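PDB 5I45: glycosyl transferases group 1 family protein from Francisella tularensis subsp. tularensis, which probably transfers sugar residues to an acceptor as a GT-B-type glycosyltransferase of group 1, of which this chain is the C-terminal domain. Local coordinates for residues A51-K56 with Q166-L171; T62-G67 with P106-A111; L112-C117 with M173-S178. All coordinates share one frame; numbering follows the deposited sequence. Where two conformers were deposited one is given.

Contact 1 of 3, residues A51-K56 with Q166-L171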
# COMPACT_ATOMS: atom_id res chain seq x y z
N ALA A 51 -8.26 -5.54 -4.41
CA ALA A 51 -7.25 -6.10 -5.28
C ALA A 51 -7.84 -7.15 -6.20
O ALA A 51 -7.46 -7.24 -7.36
CB ALA A 51 -6.09 -6.69 -4.48
N ILE A 52 -8.79 -7.93 -5.70
CA ILE A 52 -9.43 -8.96 -6.52
C ILE A 52 -10.20 -8.32 -7.68
O ILE A 52 -10.13 -8.80 -8.81
CB ILE A 52 -10.31 -9.88 -5.65
CG1 ILE A 52 -9.41 -10.79 -4.82
CG2 ILE A 52 -11.29 -10.68 -6.49
CD1 ILE A 52 -10.17 -11.56 -3.77
N VAL A 53 -10.93 -7.25 -7.41
CA VAL A 53 -11.64 -6.52 -8.46
C VAL A 53 -10.65 -5.89 -9.44
O VAL A 53 -10.77 -6.00 -10.65
CB VAL A 53 -12.51 -5.41 -7.79
CG1 VAL A 53 -13.00 -4.37 -8.78
CG2 VAL A 53 -13.67 -6.04 -7.02
N THR A 54 -9.63 -5.22 -8.90
CA THR A 54 -8.74 -4.43 -9.73
C THR A 54 -7.81 -5.26 -10.60
O THR A 54 -7.59 -4.96 -11.78
CB THR A 54 -7.92 -3.49 -8.82
OG1 THR A 54 -8.80 -2.67 -8.06
CG2 THR A 54 -7.00 -2.62 -9.62
N LEU A 55 -7.21 -6.26 -10.00
CA LEU A 55 -6.13 -6.96 -10.67
C LEU A 55 -6.58 -7.89 -11.75
O LEU A 55 -5.76 -8.29 -12.58
CB LEU A 55 -5.22 -7.63 -9.66
CG LEU A 55 -4.56 -6.62 -8.73
CD1 LEU A 55 -3.69 -7.35 -7.73
CD2 LEU A 55 -3.75 -5.57 -9.48
N LYS A 56 -7.87 -8.26 -11.78
CA LYS A 56 -8.39 -9.00 -12.92
C LYS A 56 -8.20 -8.16 -14.18
O LYS A 56 -7.94 -8.68 -15.27
CB LYS A 56 -9.88 -9.29 -12.74
CG LYS A 56 -10.20 -10.37 -11.74
CD LYS A 56 -11.65 -10.27 -11.29
CE LYS A 56 -11.98 -11.17 -10.11
NZ LYS A 56 -12.31 -12.55 -10.55
N GLN A 166 -14.45 1.50 -3.11
CA GLN A 166 -13.83 2.82 -3.18
C GLN A 166 -12.31 2.68 -3.35
O GLN A 166 -11.70 3.42 -4.11
CB GLN A 166 -14.16 3.67 -1.96
CG GLN A 166 -15.57 4.19 -1.96
CD GLN A 166 -15.88 5.01 -0.74
OE1 GLN A 166 -14.97 5.66 -0.17
NE2 GLN A 166 -17.14 5.03 -0.33
N ILE A 167 -11.69 1.73 -2.65
CA ILE A 167 -10.26 1.48 -2.84
C ILE A 167 -9.99 1.03 -4.29
O ILE A 167 -9.09 1.55 -4.95
CB ILE A 167 -9.74 0.44 -1.84
CG1 ILE A 167 -9.85 0.93 -0.39
CG2 ILE A 167 -8.27 0.11 -2.17
CD1 ILE A 167 -9.58 -0.14 0.64
N ALA A 168 -10.79 0.09 -4.79
CA ALA A 168 -10.61 -0.36 -6.16
C ALA A 168 -10.70 0.76 -7.17
O ALA A 168 -9.93 0.79 -8.13
CB ALA A 168 -11.61 -1.45 -6.48
N ASP A 169 -11.68 1.65 -6.99
CA ASP A 169 -11.83 2.77 -7.93
C ASP A 169 -10.57 3.63 -7.95
O ASP A 169 -10.15 4.08 -8.99
CB ASP A 169 -13.05 3.63 -7.57
CG ASP A 169 -14.36 2.91 -7.81
OD1 ASP A 169 -14.41 1.95 -8.60
OD2 ASP A 169 -15.34 3.35 -7.19
N LYS A 170 -9.97 3.85 -6.78
CA LYS A 170 -8.74 4.66 -6.75
C LYS A 170 -7.55 3.92 -7.34
O LYS A 170 -6.73 4.52 -8.04
CB LYS A 170 -8.45 5.14 -5.33
CG LYS A 170 -9.55 6.01 -4.69
CD LYS A 170 -9.77 7.25 -5.53
CE LYS A 170 -10.67 8.28 -4.87
NZ LYS A 170 -12.05 8.26 -5.36
N LEU A 171 -7.46 2.62 -7.08
CA LEU A 171 -6.39 1.84 -7.70
C LEU A 171 -6.52 1.89 -9.22
O LEU A 171 -5.53 2.10 -9.94
CB LEU A 171 -6.46 0.40 -7.26
CG LEU A 171 -6.09 0.12 -5.82
CD1 LEU A 171 -6.40 -1.31 -5.51
CD2 LEU A 171 -4.61 0.40 -5.59
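Helices 44-57 and 164-176 meet through Thr54 and Ala168, whose CA atoms lie 5.7 Å apart, with the axes of the two short segments 8.8 Å from each other and running nearly parallel at a signed crossing angle of -28°. Both belong to the C-terminal, Rossmann-like domain of a GT-B glycosyltransferase, in which helices flank a parallel beta-sheet; here two neighbouring helices lie side by side although 109 residues of chain lie between the two segments. Small side chains at the crossing let the backbones come this close. Thr54 points its CB toward the partner helix and divides its two branches between two residues. Its hydroxyl OG1 rests against the methyl of Ala168, with 3.4 Å between Thr54 OG1 and Ala168 CB, and it also lies close to the alpha carbon of that residue. The methyl branch, Thr54 CG2, packs instead on CB of Leu171, 3.9 Å away. The chi1 of -58° turns OG1 back beside its own backbone N, and from there the hydroxyl makes a hydrogen bond to the carbonyl O of Ala50, one turn earlier in the same helix. The buried polar group is thus satisfied within its own helix, and what it offers helix 164-176 is a van der Waals surface. Leu171 crosses Thr54 at about a right angle and brings one of its two terminal methyls, CD1, near the hydroxyl. On the exposed border of the interface Val53 extends the apolar patch. Ala168 also touches Ala50, so its methyl meets Ala50, Val53 and Thr54 of the facing helix. Val53 CG1, placed anti to the backbone N by a chi1 of 165°, ends 4.0 Å from Ala168 CB.

Contact 2 of 3, residues T62-G67 with P106-A111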
# COMPACT_ATOMS: atom_id res chain seq x y z
N THR A 62 0.61 -6.35 -9.24
CA THR A 62 0.58 -7.33 -8.15
C THR A 62 0.38 -6.61 -6.84
O THR A 62 0.92 -5.55 -6.64
CB THR A 62 1.92 -8.09 -8.15
OG1 THR A 62 1.98 -8.84 -9.35
CG2 THR A 62 2.08 -9.00 -6.93
N ALA A 63 -0.43 -7.19 -5.96
CA ALA A 63 -0.65 -6.67 -4.64
C ALA A 63 0.11 -7.53 -3.64
O ALA A 63 0.06 -8.76 -3.74
CB ALA A 63 -2.13 -6.68 -4.30
N VAL A 64 0.74 -6.89 -2.65
CA VAL A 64 1.47 -7.58 -1.60
C VAL A 64 0.97 -7.14 -0.24
O VAL A 64 0.71 -5.95 0.01
CB VAL A 64 3.02 -7.42 -1.69
CG1 VAL A 64 3.56 -8.14 -2.90
CG2 VAL A 64 3.45 -5.97 -1.72
N VAL A 65 0.81 -8.11 0.64
CA VAL A 65 0.43 -7.84 2.02
C VAL A 65 1.72 -8.04 2.83
O VAL A 65 2.25 -9.18 2.89
CB VAL A 65 -0.65 -8.79 2.49
CG1 VAL A 65 -0.97 -8.55 3.95
CG2 VAL A 65 -1.89 -8.64 1.62
N ILE A 66 2.24 -6.95 3.38
CA ILE A 66 3.49 -6.92 4.14
C ILE A 66 3.13 -6.86 5.62
O ILE A 66 2.79 -5.81 6.14
CB ILE A 66 4.35 -5.67 3.79
CG1 ILE A 66 4.51 -5.53 2.26
CG2 ILE A 66 5.70 -5.72 4.49
CD1 ILE A 66 5.21 -6.70 1.62
N GLY A 67 3.14 -8.01 6.29
CA GLY A 67 2.82 -8.09 7.72
C GLY A 67 2.34 -9.50 8.03
O GLY A 67 2.28 -10.36 7.14
N PRO A 106 11.53 -0.57 4.76
CA PRO A 106 11.85 0.58 3.87
C PRO A 106 12.11 0.15 2.41
O PRO A 106 11.68 0.84 1.46
CB PRO A 106 13.11 1.18 4.52
CG PRO A 106 12.97 0.83 5.98
CD PRO A 106 12.30 -0.51 6.03
N SER A 107 12.73 -1.01 2.22
CA SER A 107 12.99 -1.48 0.86
C SER A 107 11.69 -1.82 0.14
O SER A 107 11.64 -1.73 -1.09
CB SER A 107 13.93 -2.71 0.83
OG SER A 107 13.31 -3.86 1.31
N TRP A 108 10.69 -2.28 0.88
CA TRP A 108 9.40 -2.57 0.24
C TRP A 108 8.74 -1.31 -0.26
O TRP A 108 8.24 -1.28 -1.36
CB TRP A 108 8.44 -3.35 1.16
CG TRP A 108 8.63 -4.81 1.06
CD1 TRP A 108 9.22 -5.63 1.96
CD2 TRP A 108 8.29 -5.62 -0.06
NE1 TRP A 108 9.21 -6.92 1.50
CE2 TRP A 108 8.65 -6.94 0.26
CE3 TRP A 108 7.68 -5.36 -1.29
CZ2 TRP A 108 8.45 -8.00 -0.63
CZ3 TRP A 108 7.47 -6.43 -2.16
CH2 TRP A 108 7.84 -7.71 -1.82
N TYR A 109 8.76 -0.24 0.53
CA TYR A 109 8.18 1.00 0.05
C TYR A 109 8.86 1.42 -1.26
O TYR A 109 8.19 1.89 -2.19
CB TYR A 109 8.29 2.13 1.06
CG TYR A 109 7.35 2.00 2.23
CD1 TYR A 109 6.00 2.23 2.07
CD2 TYR A 109 7.81 1.66 3.49
CE1 TYR A 109 5.14 2.17 3.14
CE2 TYR A 109 6.93 1.57 4.55
CZ TYR A 109 5.61 1.84 4.36
OH TYR A 109 4.73 1.77 5.41
N ARG A 110 10.17 1.22 -1.33
CA ARG A 110 10.93 1.58 -2.53
C ARG A 110 10.59 0.76 -3.77
O ARG A 110 10.89 1.17 -4.89
CB ARG A 110 12.44 1.49 -2.25
CG ARG A 110 12.95 2.67 -1.48
CD ARG A 110 14.46 2.72 -1.39
NE ARG A 110 15.00 1.88 -0.33
CZ ARG A 110 15.06 2.22 0.96
NH1 ARG A 110 14.55 3.40 1.38
NH2 ARG A 110 15.61 1.38 1.84
N ALA A 111 9.97 -0.39 -3.57
CA ALA A 111 9.58 -1.27 -4.67
C ALA A 111 8.14 -1.05 -5.13
O ALA A 111 7.77 -1.59 -6.17
CB ALA A 111 9.77 -2.72 -4.27
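In the conformer described, one of two modelled, Ile66 sets its terminal methyl squarely over one face of the Trp108 indole, which reaches from helix 104-111 toward strand 61-66 of the parallel sheet. The methyl carbon Ile66 CD1 stands 3.7 Å from the centroid of the five-membered ring and only 14° off the ring normal, a CH-pi contact that need not hold in the second conformer. It lies almost equally close to CD2 and CE2 of Trp108, the two carbons shared by both rings, so the methyl sits near the middle of the bicyclic system. A chi2 of -62° folds the end of the isoleucine into this position. Two residues back on the same side of the strand, Val64 meets the six-membered ring, its CG2 coming to 4.1 Å from Trp108 CZ3 at an oblique approach. The alternation of a beta strand thus supplies two aliphatic side chains to one indole. Ile26, Trp21 and Ile96 add further packing around Trp108, and Lys24 forms a cation-pi interaction with it. Helix 104-111 is thereby seated on the sheet by dispersion and weak CH-pi attraction alone between the two segments, with the indole serving as a broad, polarisable surface for aliphatic methyls.

Contact 3 of 3, residues L112-C117 with M173-S178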
# COMPACT_ATOMS: atom_id res chain seq x y z
N LEU A 112 7.35 -0.27 -4.37
CA LEU A 112 5.91 -0.16 -4.64
C LEU A 112 5.48 1.14 -5.29
O LEU A 112 5.95 2.21 -4.90
CB LEU A 112 5.15 -0.30 -3.31
CG LEU A 112 5.29 -1.66 -2.64
CD1 LEU A 112 4.80 -1.58 -1.20
CD2 LEU A 112 4.62 -2.77 -3.42
N ASP A 113 4.60 1.07 -6.28
CA ASP A 113 4.02 2.26 -6.88
C ASP A 113 2.90 2.86 -6.05
O ASP A 113 2.73 4.06 -6.05
CB ASP A 113 3.52 2.00 -8.30
CG ASP A 113 4.62 2.12 -9.31
OD1 ASP A 113 5.46 1.22 -9.42
OD2 ASP A 113 4.67 3.18 -9.98
N ILE A 114 2.12 2.00 -5.40
CA ILE A 114 0.92 2.45 -4.65
C ILE A 114 0.93 1.78 -3.31
O ILE A 114 1.24 0.57 -3.23
CB ILE A 114 -0.36 2.08 -5.42
CG1 ILE A 114 -0.37 2.69 -6.82
CG2 ILE A 114 -1.60 2.44 -4.60
CD1 ILE A 114 -1.48 2.20 -7.73
N VAL A 115 0.56 2.50 -2.27
CA VAL A 115 0.37 1.95 -0.93
C VAL A 115 -1.03 2.28 -0.46
O VAL A 115 -1.50 3.41 -0.64
CB VAL A 115 1.43 2.45 0.07
CG1 VAL A 115 1.11 1.99 1.49
CG2 VAL A 115 2.79 1.92 -0.32
N VAL A 116 -1.70 1.27 0.10
CA VAL A 116 -3.02 1.45 0.69
C VAL A 116 -2.94 1.39 2.19
O VAL A 116 -2.35 0.48 2.72
CB VAL A 116 -4.02 0.41 0.16
CG1 VAL A 116 -5.39 0.63 0.76
CG2 VAL A 116 -4.11 0.48 -1.36
N CYS A 117 -3.54 2.38 2.86
CA CYS A 117 -3.61 2.43 4.32
C CYS A 117 -5.10 2.38 4.62
O CYS A 117 -5.77 3.38 4.58
CB CYS A 117 -2.91 3.74 4.81
SG CYS A 117 -1.20 3.97 4.18
N MSE A 173 -7.90 4.03 -11.21
CA MSE A 173 -7.53 5.40 -11.66
C MSE A 173 -6.04 5.67 -11.66
O MSE A 173 -5.52 6.30 -12.58
CB MSE A 173 -8.24 6.41 -10.73
CG MSE A 173 -7.71 7.86 -10.81
SE MSE A 173 -8.15 9.03 -9.25
CE MSE A 173 -10.03 8.54 -8.89
N LEU A 174 -5.35 5.25 -10.60
CA LEU A 174 -3.90 5.43 -10.50
C LEU A 174 -3.13 4.53 -11.44
O LEU A 174 -2.08 4.91 -11.93
CB LEU A 174 -3.41 5.25 -9.08
CG LEU A 174 -3.87 6.33 -8.08
CD1 LEU A 174 -3.47 5.93 -6.69
CD2 LEU A 174 -3.20 7.64 -8.42
N ILE A 175 -3.62 3.32 -11.67
CA ILE A 175 -2.95 2.41 -12.59
C ILE A 175 -3.20 2.84 -14.02
O ILE A 175 -2.30 2.77 -14.85
CB ILE A 175 -3.43 0.97 -12.38
CG1 ILE A 175 -2.99 0.49 -11.00
CG2 ILE A 175 -2.89 0.09 -13.48
CD1 ILE A 175 -3.66 -0.79 -10.56
N SER A 176 -4.40 3.31 -14.31
CA SER A 176 -4.72 3.68 -15.69
C SER A 176 -4.20 5.00 -16.17
O SER A 176 -4.17 5.24 -17.39
CB SER A 176 -6.19 3.71 -15.88
OG SER A 176 -6.42 4.09 -17.20
N ASP A 177 -3.90 5.90 -15.23
CA ASP A 177 -3.31 7.21 -15.55
C ASP A 177 -2.00 7.40 -14.82
O ASP A 177 -1.96 7.92 -13.74
CB ASP A 177 -4.33 8.31 -15.19
CG ASP A 177 -3.95 9.67 -15.69
OD1 ASP A 177 -2.76 9.94 -15.98
OD2 ASP A 177 -4.89 10.52 -15.78
N SER A 178 -0.94 6.89 -15.41
CA SER A 178 0.37 6.93 -14.78
C SER A 178 0.87 8.35 -14.57
O SER A 178 1.55 8.61 -13.58
CB SER A 178 1.39 6.11 -15.56
OG SER A 178 1.63 6.65 -16.82
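Apolar packing joins the two segments, and all of it passes through the delta methyl of Ile114. This residue, on strand 114-117, a central strand of the parallel sheet, directs its side chain toward the last turn of helix 164-176. Ile114 CD1 approaches Leu174 low on its side chain, 3.9 Å from Leu174 CB, and lies 4.0 Å from Ile175 CG1. The methyl therefore rests against two consecutive helix residues at once. The chains are turned differently: Ile114 meets Leu174 at a slant but Ile175 at about a right angle. With chi2 at 170°, the isoleucine chain is extended, which carries CD1 from the strand to the helix surface. Ile139 of the adjacent strand 137-140 touches both Ile114 and Leu174, while Trp61 packs on Ile114 and Ile175, extending the apolar layer across the sheet.

Polar interactions secure the flanks through a third party. Arg181, on the following helix 178-195, forms a salt bridge to Asp113 OD2 and donates a hydrogen bond to the carbonyl O of Leu174, linking Asp113, just ahead of Ile114, to the last turn of helix 164-176. Asp177 is the N-cap of helix 178-195, its OD1 accepting from the backbone N of Leu180. The chemistry thus divides the work: shape-dependent aliphatic contact makes up the interface between the segments, while the directional bonds of Arg181 tie the Asp113 carboxylate and the Leu174 carbonyl to helix 178-195.

How the contacts relate
The three contacts lie in one Rossmann-like domain built on a parallel sheet. Contacts 1 and 3 share helix 164-176, have centres about 10 Å apart and alternate along the chain; Leu171 CD2 touches Ile114 CG2 at 3.8 Å, so helix-helix and helix-sheet packing merge there. Contact 2, nested inside the loop closed by contact 1 and closing before contact 3 opens, lies about 17 Å from contact 1 and about 13 Å from contact 3, centre to centre. Ala51 and Leu55 pack on Ala63 of strand 61-66, joining contacts 1 and 2, and Val64 touches Leu112, joining contacts 2 and 3. Contacts 1 and 3 occupy one face of the sheet and contact 2 the opposite one, so helices cover both, as expected of this fold.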